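Local coordinates for protein Ent-copalyl diphosphate synthase (Streptomyces platensis, PDB 5BP8) that is a mostly helical bacterial enzyme of the class II terpene cyclase type, related through part of its chain to the squalene-hopene cyclases, at residues Leu433-Gln436 / Ser441-Arg444; Glu450-Met455 / Asp480-His485. All coordinates share one frame; numbering follows the deposited sequence.

Interaction 1: Leu433-Gln436 / Ser441-Arg444; sequences LATQ and SWGR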
loop_
_atom_site.group_PDB
_atom_site.type_symbol
_atom_site.label_atom_id
_atom_site.label_comp_id
_atom_site.label_asym_id
_atom_site.label_seq_id
_atom_site.Cartn_x
_atom_site.Cartn_y
_atom_site.Cartn_z
ATOM N N LEU A 433 22.190 -5.887 11.092
ATOM C CA LEU A 433 23.218 -6.899 10.919
ATOM C C LEU A 433 22.705 -8.245 11.418
ATOM O O LEU A 433 22.987 -9.291 10.840
ATOM C CB LEU A 433 24.500 -6.511 11.688
ATOM C CG LEU A 433 25.204 -5.234 11.256
ATOM C CD1 LEU A 433 26.397 -4.949 12.152
ATOM C CD2 LEU A 433 25.658 -5.345 9.815
ATOM N N ALA A 434 21.946 -8.203 12.503
ATOM C CA ALA A 434 21.479 -9.404 13.164
ATOM C C ALA A 434 20.403 -10.131 12.368
ATOM O O ALA A 434 20.213 -11.330 12.554
ATOM C CB ALA A 434 20.934 -9.049 14.526
ATOM N N THR A 435 19.692 -9.405 11.520
ATOM C CA THR A 435 18.553 -9.982 10.786
ATOM C C THR A 435 18.847 -10.327 9.335
ATOM O O THR A 435 17.976 -10.871 8.634
ATOM C CB THR A 435 17.355 -9.017 10.801
ATOM O OG1 THR A 435 17.747 -7.739 10.299
ATOM C CG2 THR A 435 16.769 -8.882 12.201
ATOM N N GLN A 436 20.057 -10.017 8.866
ATOM C CA GLN A 436 20.413 -10.319 7.484
ATOM C C GLN A 436 20.349 -11.824 7.206
ATOM O O GLN A 436 20.775 -12.624 8.025
ATOM C CB GLN A 436 21.797 -9.759 7.148
ATOM C CG GLN A 436 22.121 -9.799 5.678
ATOM C CD GLN A 436 23.403 -9.083 5.341
ATOM O OE1 GLN A 436 24.284 -8.890 6.200
ATOM N NE2 GLN A 436 23.505 -8.644 4.096
ATOM N N SER A 441 20.394 -11.024 1.586
ATOM C CA SER A 441 19.132 -10.303 1.522
ATOM C C SER A 441 18.532 -10.049 2.893
ATOM O O SER A 441 19.007 -10.533 3.910
ATOM C CB SER A 441 18.130 -11.082 0.671
ATOM O OG SER A 441 17.658 -12.239 1.373
ATOM N N TRP A 442 17.476 -9.236 2.916
ATOM C CA TRP A 442 16.634 -9.115 4.085
ATOM C C TRP A 442 15.196 -9.228 3.621
ATOM O O TRP A 442 14.871 -8.897 2.474
ATOM C CB TRP A 442 16.765 -7.760 4.756
ATOM C CG TRP A 442 17.979 -7.477 5.631
ATOM C CD1 TRP A 442 18.044 -7.546 6.990
ATOM C CD2 TRP A 442 19.246 -6.995 5.191
ATOM N NE1 TRP A 442 19.282 -7.116 7.438
ATOM C CE2 TRP A 442 20.039 -6.774 6.346
ATOM C CE3 TRP A 442 19.775 -6.680 3.934
ATOM C CZ2 TRP A 442 21.332 -6.293 6.276
ATOM C CZ3 TRP A 442 21.070 -6.194 3.871
ATOM C CH2 TRP A 442 21.837 -6.018 5.041
ATOM N N GLY A 443 14.341 -9.673 4.534
ATOM C CA GLY A 443 12.925 -9.563 4.349
ATOM C C GLY A 443 12.139 -10.360 5.362
ATOM O O GLY A 443 12.662 -11.312 5.955
ATOM N N ARG A 444 10.883 -9.966 5.540
ATOM C CA ARG A 444 10.019 -10.569 6.541
ATOM C C ARG A 444 9.711 -12.042 6.286
ATOM O O ARG A 444 9.921 -12.888 7.167
ATOM C CB ARG A 444 8.708 -9.788 6.641
ATOM C CG ARG A 444 7.801 -10.362 7.710
ATOM C CD ARG A 444 6.568 -9.522 7.961
ATOM N NE ARG A 444 5.649 -10.257 8.834
ATOM C CZ ARG A 444 4.527 -9.753 9.348
ATOM N NH1 ARG A 444 4.162 -8.499 9.118
ATOM N NH2 ARG A 444 3.759 -10.520 10.108
HETATM O O HOH W 1 15.707 -10.591 7.123
#

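Interaction 2: Glu450-Met455 / Asp480-His485; sequences EETAYM and DALLAH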
loop_
_atom_site.group_PDB
_atom_site.type_symbol
_atom_site.label_atom_id
_atom_site.label_comp_id
_atom_site.label_asym_id
_atom_site.label_seq_id
_atom_site.Cartn_x
_atom_site.Cartn_y
_atom_site.Cartn_z
ATOM N N GLU A 450 12.875 -5.032 -2.197
ATOM C CA GLU A 450 12.478 -3.845 -1.437
ATOM C C GLU A 450 13.157 -3.797 -0.067
ATOM O O GLU A 450 13.793 -2.811 0.296
ATOM C CB GLU A 450 10.961 -3.801 -1.269
ATOM C CG GLU A 450 10.459 -2.579 -0.507
ATOM C CD GLU A 450 8.948 -2.522 -0.361
ATOM O OE1 GLU A 450 8.252 -3.494 -0.780
ATOM O OE2 GLU A 450 8.471 -1.502 0.172
ATOM N N GLU A 451 13.043 -4.891 0.693
ATOM C CA GLU A 451 13.511 -4.877 2.070
ATOM C C GLU A 451 15.042 -4.874 2.158
ATOM O O GLU A 451 15.622 -4.223 3.041
ATOM C CB GLU A 451 12.892 -6.017 2.876
ATOM C CG GLU A 451 11.359 -5.953 2.914
ATOM C CD GLU A 451 10.715 -7.240 3.383
ATOM O OE1 GLU A 451 10.624 -8.190 2.577
ATOM O OE2 GLU A 451 10.266 -7.301 4.546
ATOM N N THR A 452 15.681 -5.579 1.237
ATOM C CA THR A 452 17.122 -5.563 1.136
ATOM C C THR A 452 17.603 -4.124 0.848
ATOM O O THR A 452 18.554 -3.621 1.505
ATOM C CB THR A 452 17.617 -6.530 0.044
ATOM O OG1 THR A 452 17.177 -7.869 0.341
ATOM C CG2 THR A 452 19.146 -6.495 -0.032
ATOM N N ALA A 453 16.951 -3.481 -0.114
ATOM C CA ALA A 453 17.287 -2.090 -0.482
ATOM C C ALA A 453 17.220 -1.165 0.706
ATOM O O ALA A 453 18.144 -0.343 0.908
ATOM C CB ALA A 453 16.389 -1.577 -1.598
ATOM N N TYR A 454 16.167 -1.298 1.527
ATOM C CA TYR A 454 16.044 -0.450 2.719
ATOM C C TYR A 454 17.216 -0.622 3.691
ATOM O O TYR A 454 17.713 0.360 4.249
ATOM C CB TYR A 454 14.719 -0.666 3.462
ATOM C CG TYR A 454 13.477 -0.360 2.625
ATOM C CD1 TYR A 454 13.503 0.592 1.602
ATOM C CD2 TYR A 454 12.270 -0.969 2.920
ATOM C CE1 TYR A 454 12.369 0.880 0.852
ATOM C CE2 TYR A 454 11.127 -0.690 2.187
ATOM C CZ TYR A 454 11.183 0.239 1.155
ATOM O OH TYR A 454 10.088 0.529 0.373
HETATM N N MSE A 455 17.630 -1.865 3.919
HETATM C CA MSE A 455 18.736 -2.132 4.838
HETATM C C MSE A 455 20.063 -1.682 4.293
HETATM O O MSE A 455 20.906 -1.167 5.054
HETATM C CB MSE A 455 18.757 -3.608 5.244
HETATM C CG MSE A 455 17.541 -3.918 6.113
HETATM SE SE MSE A 455 17.435 -2.924 7.800
HETATM C CE MSE A 455 16.250 -1.467 7.297
ATOM N N ASP A 480 25.169 -7.421 -3.442
ATOM C CA ASP A 480 25.312 -8.665 -4.190
ATOM C C ASP A 480 23.960 -9.343 -4.400
ATOM O O ASP A 480 23.651 -9.778 -5.499
ATOM C CB ASP A 480 26.236 -9.632 -3.451
ATOM C CG ASP A 480 27.687 -9.198 -3.480
ATOM O OD1 ASP A 480 28.060 -8.326 -4.304
ATOM O OD2 ASP A 480 28.446 -9.729 -2.655
ATOM N N ALA A 481 23.147 -9.419 -3.348
ATOM C CA ALA A 481 21.817 -9.995 -3.487
ATOM C C ALA A 481 20.949 -9.234 -4.492
ATOM O O ALA A 481 20.206 -9.838 -5.286
ATOM C CB ALA A 481 21.117 -10.093 -2.130
ATOM N N LEU A 482 21.018 -7.909 -4.455
ATOM C CA LEU A 482 20.237 -7.090 -5.369
ATOM C C LEU A 482 20.655 -7.282 -6.826
ATOM O O LEU A 482 19.808 -7.295 -7.733
ATOM C CB LEU A 482 20.335 -5.608 -4.981
ATOM C CG LEU A 482 19.698 -5.209 -3.646
ATOM C CD1 LEU A 482 20.024 -3.753 -3.333
ATOM C CD2 LEU A 482 18.181 -5.414 -3.671
ATOM N N LEU A 483 21.963 -7.418 -7.041
ATOM C CA LEU A 483 22.511 -7.650 -8.369
ATOM C C LEU A 483 22.207 -9.054 -8.879
ATOM O O LEU A 483 22.101 -9.255 -10.073
ATOM C CB LEU A 483 24.030 -7.429 -8.366
ATOM C CG LEU A 483 24.441 -5.971 -8.170
ATOM C CD1 LEU A 483 25.914 -5.840 -7.834
ATOM C CD2 LEU A 483 24.072 -5.136 -9.388
ATOM N N ALA A 484 22.078 -10.014 -7.973
ATOM C CA ALA A 484 21.879 -11.401 -8.362
ATOM C C ALA A 484 20.480 -11.667 -8.905
ATOM O O ALA A 484 20.286 -12.588 -9.702
ATOM C CB ALA A 484 22.160 -12.320 -7.182
ATOM N N HIS A 485 19.497 -10.870 -8.474
ATOM C CA HIS A 485 18.131 -11.118 -8.853
ATOM C C HIS A 485 17.319 -9.840 -8.732
ATOM O O HIS A 485 17.331 -9.198 -7.684
ATOM C CB HIS A 485 17.517 -12.191 -7.958
ATOM C CG HIS A 485 16.153 -12.608 -8.382
ATOM N ND1 HIS A 485 15.012 -12.196 -7.729
ATOM C CD2 HIS A 485 15.738 -13.352 -9.427
ATOM C CE1 HIS A 485 13.955 -12.696 -8.340
ATOM N NE2 HIS A 485 14.371 -13.409 -9.368
#

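Interaction 1: Leu433-Gln436 / Ser441-Arg444
The chain turns back on itself after helix 422-435, bringing the CA atoms of Gln436 and Trp442 to 5.2 Å. Gln436 lies along one face of the indole. Its CA sits over the five-membered ring, 3.7 Å from the centroid in a CH-pi contact, while the amide spreads over the benzo part, NE2 coming to 3.3 Å from Trp442 CH2. With CG anti to the backbone N (chi1 -169°) and the chain extended beyond, the side chain traces the long direction of the ring system, and the amide plane lies only 13° from that of the ring. The amide is fixed by OE1 bonding to Ser474 and NE2 to Gly440 O. At the indole edge, in plane, Thr435 OG1 stands 3.3 Å from Trp442 NE1; OG1 bonds to Trp431 O and Ala432 O, and NE1 to Ala432 O. A water joins the backbones, donating to Thr435 O (2.7 Å) and accepting from Gly443 N (3.1 Å). The Gln-Xaa3-Gly-Xaa-Trp spacing matches the QW motif of squalene-hopene cyclase relatives. The near-parallel amide and indole are consistent with favourable stacking, while the polar ends of both are satisfied by other residues, tying helix 422-435 to the loop that follows.

Interaction 2: Glu450-Met455 / Asp480-His485
Thr452 and Leu482 carry the packing between helices 449-461 and 469-484, which run antiparallel here, with the CA atoms of these two residues 7.4 Å apart. The van der Waals part is small and mainly aliphatic. Thr452 CG2 lies 3.9 Å from Leu482 CG, and the CD2 branch of the leucine reaches across to within 3.9 Å of Thr452 CB, the two side chains sliding past each other in opposite directions. The same CD2 approaches the backbone at Ala453 N (4.2 Å). Leu482 continues onto Ala514 and Leu515 of helix 504-518, so one leucine joins three helices. Such packing of successive antiparallel helices is consistent with the alpha-alpha barrel architecture of the squalene-hopene cyclase C-terminal family. No polar bond is made between the two helices here; the polar groups bond to other partners. Thr452 turns CG2 to the leucine, opposite its own N, and holds OG1 beside that N (chi1 -59°), where it bonds to Thr448 O one helical turn earlier. Within helix 449-461, Tyr454 OH donates to the anti lone pair of Glu450 OE2 at 2.6 Å, one turn earlier (i to i-4). His399 NE2 and Trp495 NE1 bond to this oxygen too, which holds the carboxylate by three partners. On the other helix, Leu482 O accepts from Arg511.

Interaction 1 closes before interaction 2 opens along the chain, and their centres lie about 10 Å apart on the same side of the protein's centre. The loop of interaction 1 leads from helix 422-435 into helix 449-461, which supplies the first half of interaction 2; helix 469-484 then follows. The two contacts meet directly: Trp442 N is 2.9 Å from Thr452 OG1, and Arg444 N is 2.9 Å from Glu451 OE2, both probable hydrogen bonds. Because Trp442 also packs on Met455 and on Ser474 of helix 469-484, the loop and three consecutive helices form one continuous packed unit within the squalene-hopene cyclase-like region.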